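Arginase (Medicago truncatula, PDB 6VSS) hydrolyses L-arginine to urea and L-ornithine with two manganese ions per subunit, and also converts agmatine to urea and putrescine. Local coordinates at residues L53-G58 with M146-L151; S75-G80 with V281-P286; S267-S272 with D309-N314. One frame throughout, in Å; residues are numbered along the deposited sequence.

Contact 1: residues L53-G58 with M146-L151; sequences LMRSLG and MDEDPL
Arg55 makes the polar part of this contact, and it does so mostly through one nitrogen. Its NH1 gives a hydrogen bond to Glu148 OE1 at 3.0 Å, within a salt bridge. The same Arg55 NH1 donates to the backbone carbonyl oxygen Asp149 O at 2.9 Å. Both acceptors sit at the edge of the guanidinium group, near its plane. Glu148 OE1 is met nearly along its C-O axis, while the carboxylate plane is turned 36° from the guanidinium. A weak bond from Arg55 NH2 reaches Glu148 OE1 as well. The Arg55 chain bends at chi3 (-39°), which swings the guanidinium round to these acceptors. Further back along the chain, Arg55 CD lies 3.6 Å from Asp149 O.

The contact joins the last turn of helix 25-57 to the loop that leads from helix 131-146 into strand 151-157 of the parallel sheet.

The apolar part lies on Met54. Met54 CB meets the CG and CD side of the Pro150 ring, 3.8 Å from Pro150 CG. The peptide bond before this proline is cis. Met54 CG meets the Leu151 methyl CD2 at 4.1 Å, and these two side chains cross at about a right angle. Beyond this contact Met54 also touches Thr63, Pro110 and Arg111, and Glu148 packs against Ala47 and Lys48 of helix 25-57.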
ATOM      1  N   LEU B  53     -30.425 -30.601   5.938  1.00 35.15           N
ATOM      2  CA  LEU B  53     -29.078 -31.178   6.080  1.00 35.76           C
ATOM      3  C   LEU B  53     -28.825 -31.406   7.574  1.00 35.86           C
ATOM      4  O   LEU B  53     -28.552 -32.542   7.986  1.00 35.54           O
ATOM      5  CB  LEU B  53     -28.054 -30.242   5.442  1.00 34.59           C
ATOM      6  CG  LEU B  53     -26.619 -30.670   5.674  1.00 35.44           C
ATOM      7  CD1 LEU B  53     -26.445 -32.134   5.341  1.00 37.04           C
ATOM      8  CD2 LEU B  53     -25.662 -29.820   4.858  1.00 35.54           C
ATOM      9  N   MET B  54     -28.938 -30.361   8.380  1.00 35.76           N
ATOM     10  CA  MET B  54     -28.628 -30.521   9.815  1.00 37.69           C
ATOM     11  C   MET B  54     -29.585 -31.537  10.426  1.00 38.82           C
ATOM     12  O   MET B  54     -29.100 -32.380  11.197  1.00 38.39           O
ATOM     13  CB  MET B  54     -28.756 -29.196  10.556  1.00 38.05           C
ATOM     14  CG  MET B  54     -27.951 -28.105   9.922  1.00 38.16           C
ATOM     15  SD  MET B  54     -26.279 -28.531   9.443  1.00 38.39           S
ATOM     16  CE  MET B  54     -26.037 -27.214   8.249  1.00 40.97           C
ATOM     17  N   ARG B  55     -30.887 -31.431  10.116  1.00 39.73           N
ATOM     18  CA  ARG B  55     -31.913 -32.323  10.710  1.00 42.93           C
ATOM     19  C   ARG B  55     -31.626 -33.766  10.255  1.00 46.45           C
ATOM     20  O   ARG B  55     -32.048 -34.722  10.954  1.00 47.15           O
ATOM     21  CB  ARG B  55     -33.347 -31.889  10.382  1.00 42.39           C
ATOM     22  CG  ARG B  55     -33.876 -30.852  11.355  1.00 42.50           C
ATOM     23  CD  ARG B  55     -35.326 -30.471  11.160  1.00 43.20           C
ATOM     24  NE  ARG B  55     -35.742 -30.369   9.774  1.00 43.38           N
ATOM     25  CZ  ARG B  55     -35.607 -29.291   9.003  1.00 42.83           C
ATOM     26  NH1 ARG B  55     -34.992 -28.205   9.439  1.00 42.24           N
ATOM     27  NH2 ARG B  55     -36.054 -29.306   7.761  1.00 42.47           N
ATOM     28  N   SER B  56     -30.895 -33.974   9.166  1.00 44.56           N
ATOM     29  CA  SER B  56     -30.622 -35.371   8.793  1.00 46.41           C
ATOM     30  C   SER B  56     -29.271 -35.826   9.371  1.00 47.64           C
ATOM     31  O   SER B  56     -29.135 -37.033   9.664  1.00 49.59           O
ATOM     32  CB  SER B  56     -30.802 -35.559   7.343  1.00 46.23           C
ATOM     33  OG  SER B  56     -29.898 -34.773   6.667  1.00 50.20           O
ATOM     34  N   LEU B  57     -28.327 -34.928   9.648  1.00 46.66           N
ATOM     35  CA  LEU B  57     -27.087 -35.339  10.361  1.00 46.67           C
ATOM     36  C   LEU B  57     -27.381 -35.740  11.811  1.00 47.23           C
ATOM     37  O   LEU B  57     -26.659 -36.581  12.335  1.00 46.48           O
ATOM     38  CB  LEU B  57     -26.119 -34.168  10.341  1.00 48.41           C
ATOM     39  CG  LEU B  57     -25.603 -33.809   8.961  1.00 48.03           C
ATOM     40  CD1 LEU B  57     -24.729 -32.574   9.065  1.00 47.39           C
ATOM     41  CD2 LEU B  57     -24.866 -34.991   8.347  1.00 46.46           C
ATOM     42  N   GLY B  58     -28.381 -35.118  12.437  1.00 46.88           N
ATOM     43  CA  GLY B  58     -28.679 -35.209  13.877  1.00 45.22           C
ATOM     44  C   GLY B  58     -27.545 -34.744  14.778  1.00 43.90           C
ATOM     45  O   GLY B  58     -26.486 -34.295  14.253  1.00 41.05           O
ATOM     46  N   MET B 146     -34.811 -18.601  10.923  1.00 35.96           N
ATOM     47  CA  MET B 146     -35.216 -18.993  12.290  1.00 35.68           C
ATOM     48  C   MET B 146     -36.259 -20.097  12.192  1.00 36.85           C
ATOM     49  O   MET B 146     -36.257 -20.956  13.105  1.00 36.35           O
ATOM     50  CB  MET B 146     -35.796 -17.811  13.060  1.00 34.82           C
ATOM     51  CG  MET B 146     -34.766 -16.769  13.349  1.00 33.68           C
ATOM     52  SD  MET B 146     -35.383 -15.476  14.434  1.00 34.84           S
ATOM     53  CE  MET B 146     -35.386 -16.419  15.960  1.00 35.30           C
ATOM     54  N   ASP B 147     -37.076 -20.067  11.140  1.00 36.34           N
ATOM     55  CA  ASP B 147     -38.169 -21.050  10.969  1.00 39.50           C
ATOM     56  C   ASP B 147     -37.584 -22.417  10.668  1.00 41.51           C
ATOM     57  O   ASP B 147     -38.344 -23.394  10.840  1.00 42.10           O
ATOM     58  CB  ASP B 147     -39.097 -20.752   9.785  1.00 41.70           C
ATOM     59  CG  ASP B 147     -40.187 -19.755  10.103  1.00 42.33           C
ATOM     60  OD1 ASP B 147     -40.400 -19.465  11.309  1.00 42.36           O
ATOM     61  OD2 ASP B 147     -40.747 -19.211   9.134  1.00 47.10           O
ATOM     62  N   GLU B 148     -36.337 -22.478  10.180  1.00 36.82           N
ATOM     63  CA  GLU B 148     -35.664 -23.754   9.864  1.00 38.38           C
ATOM     64  C   GLU B 148     -34.787 -24.221  11.025  1.00 37.25           C
ATOM     65  O   GLU B 148     -33.604 -24.344  10.817  1.00 35.52           O
ATOM     66  CB  GLU B 148     -34.817 -23.570   8.598  1.00 40.31           C
ATOM     67  CG  GLU B 148     -35.654 -23.591   7.341  1.00 42.11           C
ATOM     68  CD  GLU B 148     -36.265 -24.948   7.040  1.00 43.05           C
ATOM     69  OE1 GLU B 148     -35.755 -25.972   7.546  1.00 42.61           O
ATOM     70  OE2 GLU B 148     -37.266 -24.959   6.324  1.00 45.99           O
ATOM     71  N   ASP B 149     -35.403 -24.600  12.147  1.00 40.16           N
ATOM     72  CA  ASP B 149     -34.624 -25.095  13.311  1.00 41.22           C
ATOM     73  C   ASP B 149     -33.847 -26.325  12.834  1.00 37.99           C
ATOM     74  O   ASP B 149     -34.431 -27.134  12.102  1.00 37.48           O
ATOM     75  CB  ASP B 149     -35.552 -25.489  14.462  1.00 44.33           C
ATOM     76  CG  ASP B 149     -35.818 -26.984  14.535  1.00 52.81           C
ATOM     77  OD1 ASP B 149     -34.924 -27.715  15.005  1.00 58.73           O
ATOM     78  OD2 ASP B 149     -36.908 -27.408  14.110  1.00 49.33           O
ATOM     79  N   PRO B 150     -32.559 -26.497  13.193  1.00 36.72           N
ATOM     80  CA  PRO B 150     -31.952 -25.836  14.343  1.00 34.74           C
ATOM     81  C   PRO B 150     -31.141 -24.593  13.943  1.00 35.35           C
ATOM     82  O   PRO B 150     -30.295 -24.195  14.711  1.00 33.94           O
ATOM     83  CB  PRO B 150     -30.998 -26.930  14.832  1.00 35.68           C
ATOM     84  CG  PRO B 150     -30.503 -27.582  13.559  1.00 34.25           C
ATOM     85  CD  PRO B 150     -31.622 -27.416  12.550  1.00 34.99           C
ATOM     86  N   LEU B 151     -31.386 -24.052  12.745  1.00 33.89           N
ATOM     87  CA  LEU B 151     -30.609 -22.889  12.244  1.00 33.74           C
ATOM     88  C   LEU B 151     -30.855 -21.698  13.158  1.00 32.83           C
ATOM     89  O   LEU B 151     -32.033 -21.453  13.548  1.00 32.67           O
ATOM     90  CB  LEU B 151     -31.034 -22.509  10.831  1.00 33.49           C
ATOM     91  CG  LEU B 151     -30.954 -23.606   9.772  1.00 32.41           C
ATOM     92  CD1 LEU B 151     -31.130 -22.981   8.400  1.00 32.11           C
ATOM     93  CD2 LEU B 151     -29.650 -24.377   9.872  1.00 32.59           C
TER

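Contact 2: residues S75-G80 with V281-P286; sequences SSFHEG and VSHHEP
Ser76, a residue of the L-ornithine site, meets His283 where two active-site loops come together beside the manganese pair. Ser76 OG approaches the His283 ring at its edge, 3.4 Å from His283 CE1. This hydroxyl is hydrogen-bonded to His200 NE2. Phe77 CB lies 3.7 Å from the same His283 CE1, and the Phe77 and His283 rings are set obliquely, with planes 53° apart. The Phe77 ring reaches the other loop because its CG is anti to the backbone N (chi1 169°). This brings Phe77 CD2 to 3.1 Å from the carbonyl oxygen Ser282 O.

Water 1 joins the loops by a polar route. It accepts from His78 N at 3.0 Å and is hydrogen-bonded to His283 NE2 at 2.9 Å. His283 ND1 is bonded to Ser96 O of the third subunit, so this ring reaches across a subunit boundary. With an alanine at His283, water 1 would probably keep only its His78 link of the two made here, and Ser96 O of the third subunit would lose its ring partner, with a gap beside Phe77 CB.

Ser282 OG lies 2.9 Å from His78 O and 3.5 Å from His78 CB, and it is probably hydrogen-bonded to Asn314 ND2. The His78 ring turns back to its own loop, where His78 ND1 accepts from Gly80 N in the ring plane at 3.0 Å.

Loop 75-80 runs between strand 63-69 and helix 84-92. Loop 281-286 lies between strand 264-269 and helix 291-300.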
ATOM      1  N   SER B  75     -24.802   4.297   5.912  1.00 38.22           N
ATOM      2  CA  SER B  75     -23.529   4.778   6.504  1.00 37.53           C
ATOM      3  C   SER B  75     -23.426   6.299   6.311  1.00 38.86           C
ATOM      4  O   SER B  75     -23.900   6.834   5.276  1.00 38.63           O
ATOM      5  CB  SER B  75     -22.345   4.064   5.925  1.00 37.92           C
ATOM      6  OG  SER B  75     -22.470   2.660   6.019  1.00 38.69           O
ATOM      7  N   SER B  76     -22.789   6.967   7.256  1.00 37.45           N
ATOM      8  CA  SER B  76     -22.677   8.443   7.337  1.00 40.21           C
ATOM      9  C   SER B  76     -21.455   8.916   6.527  1.00 41.69           C
ATOM     10  O   SER B  76     -21.477  10.057   6.057  1.00 42.38           O
ATOM     11  CB  SER B  76     -22.583   8.848   8.798  1.00 40.05           C
ATOM     12  OG  SER B  76     -21.749   7.933   9.502  1.00 37.76           O
ATOM     13  N   PHE B  77     -20.450   8.057   6.322  1.00 40.22           N
ATOM     14  CA  PHE B  77     -19.131   8.482   5.774  1.00 40.15           C
ATOM     15  C   PHE B  77     -18.767   7.629   4.562  1.00 37.67           C
ATOM     16  O   PHE B  77     -18.341   8.210   3.587  1.00 36.15           O
ATOM     17  CB  PHE B  77     -18.093   8.452   6.901  1.00 41.94           C
ATOM     18  CG  PHE B  77     -16.643   8.607   6.513  1.00 44.99           C
ATOM     19  CD1 PHE B  77     -16.151   9.831   6.077  1.00 45.15           C
ATOM     20  CD2 PHE B  77     -15.766   7.528   6.599  1.00 43.51           C
ATOM     21  CE1 PHE B  77     -14.816   9.957   5.719  1.00 47.79           C
ATOM     22  CE2 PHE B  77     -14.437   7.663   6.239  1.00 44.05           C
ATOM     23  CZ  PHE B  77     -13.961   8.875   5.817  1.00 45.25           C
ATOM     24  N   HIS B  78     -18.848   6.300   4.649  1.00 35.98           N
ATOM     25  CA  HIS B  78     -18.360   5.383   3.589  1.00 35.24           C
ATOM     26  C   HIS B  78     -19.248   4.130   3.517  1.00 34.90           C
ATOM     27  O   HIS B  78     -19.524   3.504   4.582  1.00 36.58           O
ATOM     28  CB  HIS B  78     -16.855   5.132   3.820  1.00 35.14           C
ATOM     29  CG  HIS B  78     -16.194   4.558   2.625  1.00 36.99           C
ATOM     30  ND1 HIS B  78     -16.580   3.339   2.106  1.00 35.52           N
ATOM     31  CD2 HIS B  78     -15.215   5.042   1.809  1.00 37.89           C
ATOM     32  CE1 HIS B  78     -15.844   3.084   1.033  1.00 36.02           C
ATOM     33  NE2 HIS B  78     -15.002   4.113   0.822  1.00 36.70           N
ATOM     34  N   GLU B  79     -19.708   3.778   2.324  1.00 33.36           N
ATOM     35  CA  GLU B  79     -20.682   2.671   2.115  1.00 33.05           C
ATOM     36  C   GLU B  79     -20.025   1.323   1.769  1.00 30.91           C
ATOM     37  O   GLU B  79     -20.744   0.407   1.471  1.00 29.84           O
ATOM     38  CB  GLU B  79     -21.630   3.081   0.989  1.00 35.40           C
ATOM     39  CG  GLU B  79     -22.373   4.381   1.266  1.00 37.67           C
ATOM     40  CD  GLU B  79     -23.489   4.768   0.312  1.00 38.81           C
ATOM     41  OE1 GLU B  79     -23.854   3.978  -0.534  1.00 38.65           O
ATOM     42  OE2 GLU B  79     -23.959   5.871   0.419  1.00 43.93           O
ATOM     43  N   GLY B  80     -18.703   1.232   1.828  1.00 28.03           N
ATOM     44  CA  GLY B  80     -17.933   0.019   1.498  1.00 26.45           C
ATOM     45  C   GLY B  80     -18.353  -1.235   2.247  1.00 25.08           C
ATOM     46  O   GLY B  80     -18.134  -2.354   1.717  1.00 23.63           O
ATOM     47  N   VAL B 281     -12.398  -0.483   8.245  1.00 21.64           N
ATOM     48  CA  VAL B 281     -13.717   0.028   8.740  1.00 22.31           C
ATOM     49  C   VAL B 281     -13.919   1.440   8.197  1.00 23.15           C
ATOM     50  O   VAL B 281     -12.902   2.083   7.883  1.00 23.67           O
ATOM     51  CB  VAL B 281     -13.779   0.041  10.286  1.00 22.17           C
ATOM     52  CG1 VAL B 281     -13.676  -1.365  10.861  1.00 23.18           C
ATOM     53  CG2 VAL B 281     -12.721   0.916  10.922  1.00 22.12           C
ATOM     54  N   SER B 282     -15.143   1.948   8.181  1.00 23.67           N
ATOM     55  CA  SER B 282     -15.453   3.348   7.808  1.00 25.69           C
ATOM     56  C   SER B 282     -14.988   4.359   8.886  1.00 25.81           C
ATOM     57  O   SER B 282     -14.486   5.425   8.497  1.00 27.25           O
ATOM     58  CB  SER B 282     -16.951   3.483   7.503  1.00 27.29           C
ATOM     59  OG  SER B 282     -17.295   2.718   6.346  1.00 29.21           O
ATOM     60  N   HIS B 283     -15.089   4.061  10.175  1.00 24.89           N
ATOM     61  CA  HIS B 283     -14.864   5.062  11.242  1.00 25.70           C
ATOM     62  C   HIS B 283     -13.670   4.612  12.061  1.00 25.01           C
ATOM     63  O   HIS B 283     -13.882   3.940  13.029  1.00 25.68           O
ATOM     64  CB  HIS B 283     -16.134   5.191  12.106  1.00 26.90           C
ATOM     65  CG  HIS B 283     -17.283   5.638  11.292  1.00 29.23           C
ATOM     66  ND1 HIS B 283     -17.536   6.980  11.062  1.00 32.14           N
ATOM     67  CD2 HIS B 283     -18.190   4.942  10.570  1.00 32.22           C
ATOM     68  CE1 HIS B 283     -18.589   7.097  10.263  1.00 34.19           C
ATOM     69  NE2 HIS B 283     -19.006   5.857   9.930  1.00 34.05           N
ATOM     70  N   HIS B 284     -12.466   5.000  11.705  1.00 25.70           N
ATOM     71  CA  HIS B 284     -11.281   4.760  12.563  1.00 26.59           C
ATOM     72  C   HIS B 284     -11.450   5.513  13.915  1.00 27.14           C
ATOM     73  O   HIS B 284     -11.677   6.713  13.886  1.00 26.39           O
ATOM     74  CB  HIS B 284     -10.012   5.149  11.835  1.00 26.55           C
ATOM     75  CG  HIS B 284      -9.660   4.259  10.720  1.00 28.71           C
ATOM     76  ND1 HIS B 284      -9.077   4.732   9.564  1.00 30.97           N
ATOM     77  CD2 HIS B 284      -9.777   2.935  10.548  1.00 29.64           C
ATOM     78  CE1 HIS B 284      -8.933   3.755   8.709  1.00 30.11           C
ATOM     79  NE2 HIS B 284      -9.312   2.637   9.299  1.00 29.00           N
ATOM     80  N   GLU B 285     -11.373   4.842  15.074  1.00 27.38           N
ATOM     81  CA  GLU B 285     -11.423   5.536  16.400  1.00 27.08           C
ATOM     82  C   GLU B 285     -10.271   5.012  17.245  1.00 24.97           C
ATOM     83  O   GLU B 285     -10.405   3.977  17.877  1.00 24.20           O
ATOM     84  CB  GLU B 285     -12.751   5.278  17.132  1.00 28.79           C
ATOM     85  CG  GLU B 285     -13.982   5.689  16.355  1.00 30.84           C
ATOM     86  CD  GLU B 285     -14.238   7.184  16.271  1.00 33.65           C
ATOM     87  OE1 GLU B 285     -13.570   7.926  17.038  1.00 35.04           O
ATOM     88  OE2 GLU B 285     -15.113   7.609  15.416  1.00 33.94           O
ATOM     89  N   PRO B 286      -9.108   5.680  17.296  1.00 24.35           N
ATOM     90  CA  PRO B 286      -7.974   5.124  18.041  1.00 24.77           C
ATOM     91  C   PRO B 286      -8.291   4.919  19.523  1.00 25.04           C
ATOM     92  O   PRO B 286      -9.166   5.586  20.086  1.00 27.27           O
ATOM     93  CB  PRO B 286      -6.835   6.123  17.829  1.00 24.49           C
ATOM     94  CG  PRO B 286      -7.216   6.779  16.490  1.00 24.71           C
ATOM     95  CD  PRO B 286      -8.745   6.876  16.520  1.00 24.49           C
TER
HETATM   96  O   HOH W   1     -19.780   5.147   7.270  1.00 33.41           O

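Contact 3: residues S267-S272 with D309-N314; sequences SIDVDS and DVVEYN. With MN (manganese (II) ion), chain I; MN (manganese (II) ion), chain J.
Val270 CG2 packs against Val310 CG1 at 4.1 Å and against Tyr313 CB at 4.2 Å, forming the apolar centre of the contact. Ile268 points to the same face of the sheet as Val310. Helix 323-339 covers part of this side, with Thr324 on Val270 and Val332 on Val310. The segments hold the C-terminal ends of two neighbouring parallel strands, and the turns beyond, in the beta-alpha-beta unit strand 264-269, helix 291-300, strand 305-311.

Three backbone hydrogen bonds join the two segments: Ile268 N to Asp309 O, Val311 N to Ile268 O, and Val270 N to Val311 O. The last is almost straight (179° at the hydrogen). On the face that carries Ser267, Asp269 and Val311, the methyl Val311 CG2 lies 3.9 Å from Asp269 CB. Glu312, inferred to bind substrate, places its CB 3.3 Å from Asp269 OD1.

Ser267 OG donates to Asp309 OD1 at 2.9 Å, on the syn side of the carboxylate. Asp309 OD2 is bonded to Tyr265 OH. Ser267 OG is also bonded to His160 NE2, so it probably helps to position this manganese ligand. Asp269 OD1 accepts from Asp271 N, closing an Asx turn that, with the metal bonds, helps to hold the carboxylate's rotation. Asp271 grips one manganese ion with both oxygens. Asp269 OD2 bridges the pair, 2.1 Å from that manganese and 2.2 Å from the other.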
ATOM      1  N   SER B 267     -24.105  -8.489  18.935  1.00 25.83           N
ATOM      2  CA  SER B 267     -23.840  -7.597  17.785  1.00 25.00           C
ATOM      3  C   SER B 267     -22.376  -7.147  17.861  1.00 24.33           C
ATOM      4  O   SER B 267     -21.992  -6.471  18.851  1.00 24.14           O
ATOM      5  CB  SER B 267     -24.781  -6.456  17.821  1.00 25.30           C
ATOM      6  OG  SER B 267     -24.474  -5.528  16.781  1.00 26.56           O
ATOM      7  N   ILE B 268     -21.558  -7.531  16.915  1.00 23.59           N
ATOM      8  CA  ILE B 268     -20.123  -7.111  16.897  1.00 23.64           C
ATOM      9  C   ILE B 268     -19.900  -6.077  15.781  1.00 23.63           C
ATOM     10  O   ILE B 268     -19.918  -6.465  14.556  1.00 22.66           O
ATOM     11  CB  ILE B 268     -19.201  -8.327  16.777  1.00 24.18           C
ATOM     12  CG1 ILE B 268     -19.698  -9.471  17.682  1.00 24.71           C
ATOM     13  CG2 ILE B 268     -17.762  -7.875  17.049  1.00 24.90           C
ATOM     14  CD1 ILE B 268     -18.798 -10.662  17.816  1.00 24.76           C
ATOM     15  N   ASP B 269     -19.676  -4.809  16.160  1.00 23.51           N
ATOM     16  CA  ASP B 269     -19.168  -3.798  15.199  1.00 24.21           C
ATOM     17  C   ASP B 269     -17.627  -3.900  15.160  1.00 24.13           C
ATOM     18  O   ASP B 269     -16.998  -3.827  16.196  1.00 24.33           O
ATOM     19  CB  ASP B 269     -19.766  -2.437  15.526  1.00 25.48           C
ATOM     20  CG  ASP B 269     -19.344  -1.312  14.589  1.00 26.13           C
ATOM     21  OD1 ASP B 269     -18.261  -1.477  13.967  1.00 25.46           O
ATOM     22  OD2 ASP B 269     -19.998  -0.249  14.620  1.00 30.28           O
ATOM     23  N   VAL B 270     -17.061  -4.236  13.993  1.00 23.66           N
ATOM     24  CA  VAL B 270     -15.591  -4.429  13.788  1.00 23.60           C
ATOM     25  C   VAL B 270     -14.847  -3.170  14.270  1.00 22.88           C
ATOM     26  O   VAL B 270     -13.708  -3.329  14.723  1.00 22.36           O
ATOM     27  CB  VAL B 270     -15.257  -4.747  12.318  1.00 24.46           C
ATOM     28  CG1 VAL B 270     -13.740  -4.909  12.102  1.00 24.98           C
ATOM     29  CG2 VAL B 270     -15.981  -6.002  11.859  1.00 24.43           C
ATOM     30  N   ASP B 271     -15.472  -1.983  14.209  1.00 22.24           N
ATOM     31  CA  ASP B 271     -14.806  -0.722  14.659  1.00 23.15           C
ATOM     32  C   ASP B 271     -14.733  -0.662  16.175  1.00 22.35           C
ATOM     33  O   ASP B 271     -13.967   0.211  16.591  1.00 23.67           O
ATOM     34  CB  ASP B 271     -15.333   0.598  14.100  1.00 23.54           C
ATOM     35  CG  ASP B 271     -16.684   1.062  14.591  1.00 23.73           C
ATOM     36  OD1 ASP B 271     -17.183   0.605  15.596  1.00 26.33           O
ATOM     37  OD2 ASP B 271     -17.243   1.835  13.888  1.00 27.10           O
ATOM     38  N   SER B 272     -15.282  -1.623  16.930  1.00 21.64           N
ATOM     39  CA  SER B 272     -14.951  -1.830  18.360  1.00 21.76           C
ATOM     40  C   SER B 272     -13.442  -2.046  18.529  1.00 21.76           C
ATOM     41  O   SER B 272     -12.867  -1.563  19.510  1.00 20.72           O
ATOM     42  CB  SER B 272     -15.717  -2.950  19.001  1.00 22.71           C
ATOM     43  OG  SER B 272     -15.442  -4.211  18.409  1.00 22.87           O
ATOM     44  N   ASP B 309     -24.604 -10.731  14.959  1.00 28.78           N
ATOM     45  CA  ASP B 309     -24.203 -10.075  13.702  1.00 27.44           C
ATOM     46  C   ASP B 309     -22.745  -9.628  13.822  1.00 25.76           C
ATOM     47  O   ASP B 309     -22.177  -9.515  14.941  1.00 27.37           O
ATOM     48  CB  ASP B 309     -25.224  -9.020  13.290  1.00 27.78           C
ATOM     49  CG  ASP B 309     -25.300  -7.860  14.236  1.00 29.52           C
ATOM     50  OD1 ASP B 309     -24.214  -7.281  14.512  1.00 28.21           O
ATOM     51  OD2 ASP B 309     -26.447  -7.501  14.639  1.00 30.80           O
ATOM     52  N   VAL B 310     -22.111  -9.545  12.683  1.00 23.69           N
ATOM     53  CA  VAL B 310     -20.773  -8.943  12.522  1.00 22.49           C
ATOM     54  C   VAL B 310     -20.874  -7.907  11.408  1.00 21.74           C
ATOM     55  O   VAL B 310     -21.168  -8.321  10.306  1.00 21.13           O
ATOM     56  CB  VAL B 310     -19.706 -10.001  12.256  1.00 22.32           C
ATOM     57  CG1 VAL B 310     -18.337  -9.335  12.132  1.00 22.03           C
ATOM     58  CG2 VAL B 310     -19.709 -11.033  13.370  1.00 22.65           C
ATOM     59  N   VAL B 311     -20.724  -6.611  11.755  1.00 21.55           N
ATOM     60  CA  VAL B 311     -21.026  -5.441  10.900  1.00 22.10           C
ATOM     61  C   VAL B 311     -19.823  -4.522  10.768  1.00 22.23           C
ATOM     62  O   VAL B 311     -18.926  -4.650  11.592  1.00 21.12           O
ATOM     63  CB  VAL B 311     -22.240  -4.691  11.441  1.00 22.73           C
ATOM     64  CG1 VAL B 311     -23.430  -5.648  11.465  1.00 23.19           C
ATOM     65  CG2 VAL B 311     -22.018  -4.080  12.805  1.00 23.15           C
ATOM     66  N   GLU B 312     -19.871  -3.711   9.700  1.00 21.91           N
ATOM     67  CA  GLU B 312     -19.044  -2.529   9.473  1.00 22.30           C
ATOM     68  C   GLU B 312     -17.627  -2.986   9.047  1.00 22.37           C
ATOM     69  O   GLU B 312     -16.779  -2.097   8.857  1.00 22.21           O
ATOM     70  CB  GLU B 312     -18.997  -1.651  10.737  1.00 22.78           C
ATOM     71  CG  GLU B 312     -20.281  -0.886  11.058  1.00 23.31           C
ATOM     72  CD  GLU B 312     -20.652   0.331  10.234  1.00 24.17           C
ATOM     73  OE1 GLU B 312     -21.882   0.664  10.195  1.00 25.24           O
ATOM     74  OE2 GLU B 312     -19.766   0.905   9.583  1.00 24.98           O
ATOM     75  N   TYR B 313     -17.381  -4.268   8.703  1.00 22.28           N
ATOM     76  CA  TYR B 313     -16.174  -4.590   7.897  1.00 22.28           C
ATOM     77  C   TYR B 313     -16.343  -3.855   6.544  1.00 22.64           C
ATOM     78  O   TYR B 313     -17.382  -4.016   5.903  1.00 22.18           O
ATOM     79  CB  TYR B 313     -15.914  -6.084   7.671  1.00 22.26           C
ATOM     80  CG  TYR B 313     -14.815  -6.340   6.671  1.00 21.99           C
ATOM     81  CD1 TYR B 313     -13.625  -5.631   6.716  1.00 22.18           C
ATOM     82  CD2 TYR B 313     -14.944  -7.291   5.663  1.00 22.38           C
ATOM     83  CE1 TYR B 313     -12.601  -5.871   5.804  1.00 22.22           C
ATOM     84  CE2 TYR B 313     -13.949  -7.501   4.715  1.00 22.18           C
ATOM     85  CZ  TYR B 313     -12.758  -6.816   4.804  1.00 22.68           C
ATOM     86  OH  TYR B 313     -11.732  -7.070   3.909  1.00 23.22           O
ATOM     87  N   ASN B 314     -15.328  -3.072   6.145  1.00 22.97           N
ATOM     88  CA  ASN B 314     -15.288  -2.301   4.877  1.00 23.10           C
ATOM     89  C   ASN B 314     -14.059  -2.761   4.108  1.00 22.97           C
ATOM     90  O   ASN B 314     -12.951  -2.261   4.300  1.00 22.88           O
ATOM     91  CB  ASN B 314     -15.273  -0.803   5.223  1.00 23.25           C
ATOM     92  CG  ASN B 314     -15.392   0.074   3.991  1.00 23.65           C
ATOM     93  OD1 ASN B 314     -15.105  -0.394   2.890  1.00 23.60           O
ATOM     94  ND2 ASN B 314     -15.820   1.326   4.176  1.00 23.52           N
TER
HETATM   95 MN    MN I 401     -19.140   1.642  15.055  1.00 29.23          MN
HETATM   96 MN    MN J 402     -22.033   0.478  15.219  1.00 34.73          MN
HETATM   97  O   HOH W   2     -16.974   1.839  11.006  1.00 25.44           O
HETATM   98  O   HOH W   3     -21.185   2.353  15.075  1.00 29.70           O

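Contacts 2 and 3 belong to the active site, and their centres are 11 Å apart. They touch directly, through the Ser282 and Asn314 pair and where Val281 CG1 of contact 2 packs on Val270 CG1 of contact 3 at 3.8 Å. Contact 3 supplies Asp269 and Asp271 to the manganese pair. Contact 2 brings the His283 side chain to about 6 Å from a manganese ion. Contact 1 is remote from both. Its centre is 27 Å from that of contact 3 and 36 Å from that of contact 2. It lies where strand 151-157 starts, whereas contact 3 lies where the adjacent strand 305-311 ends.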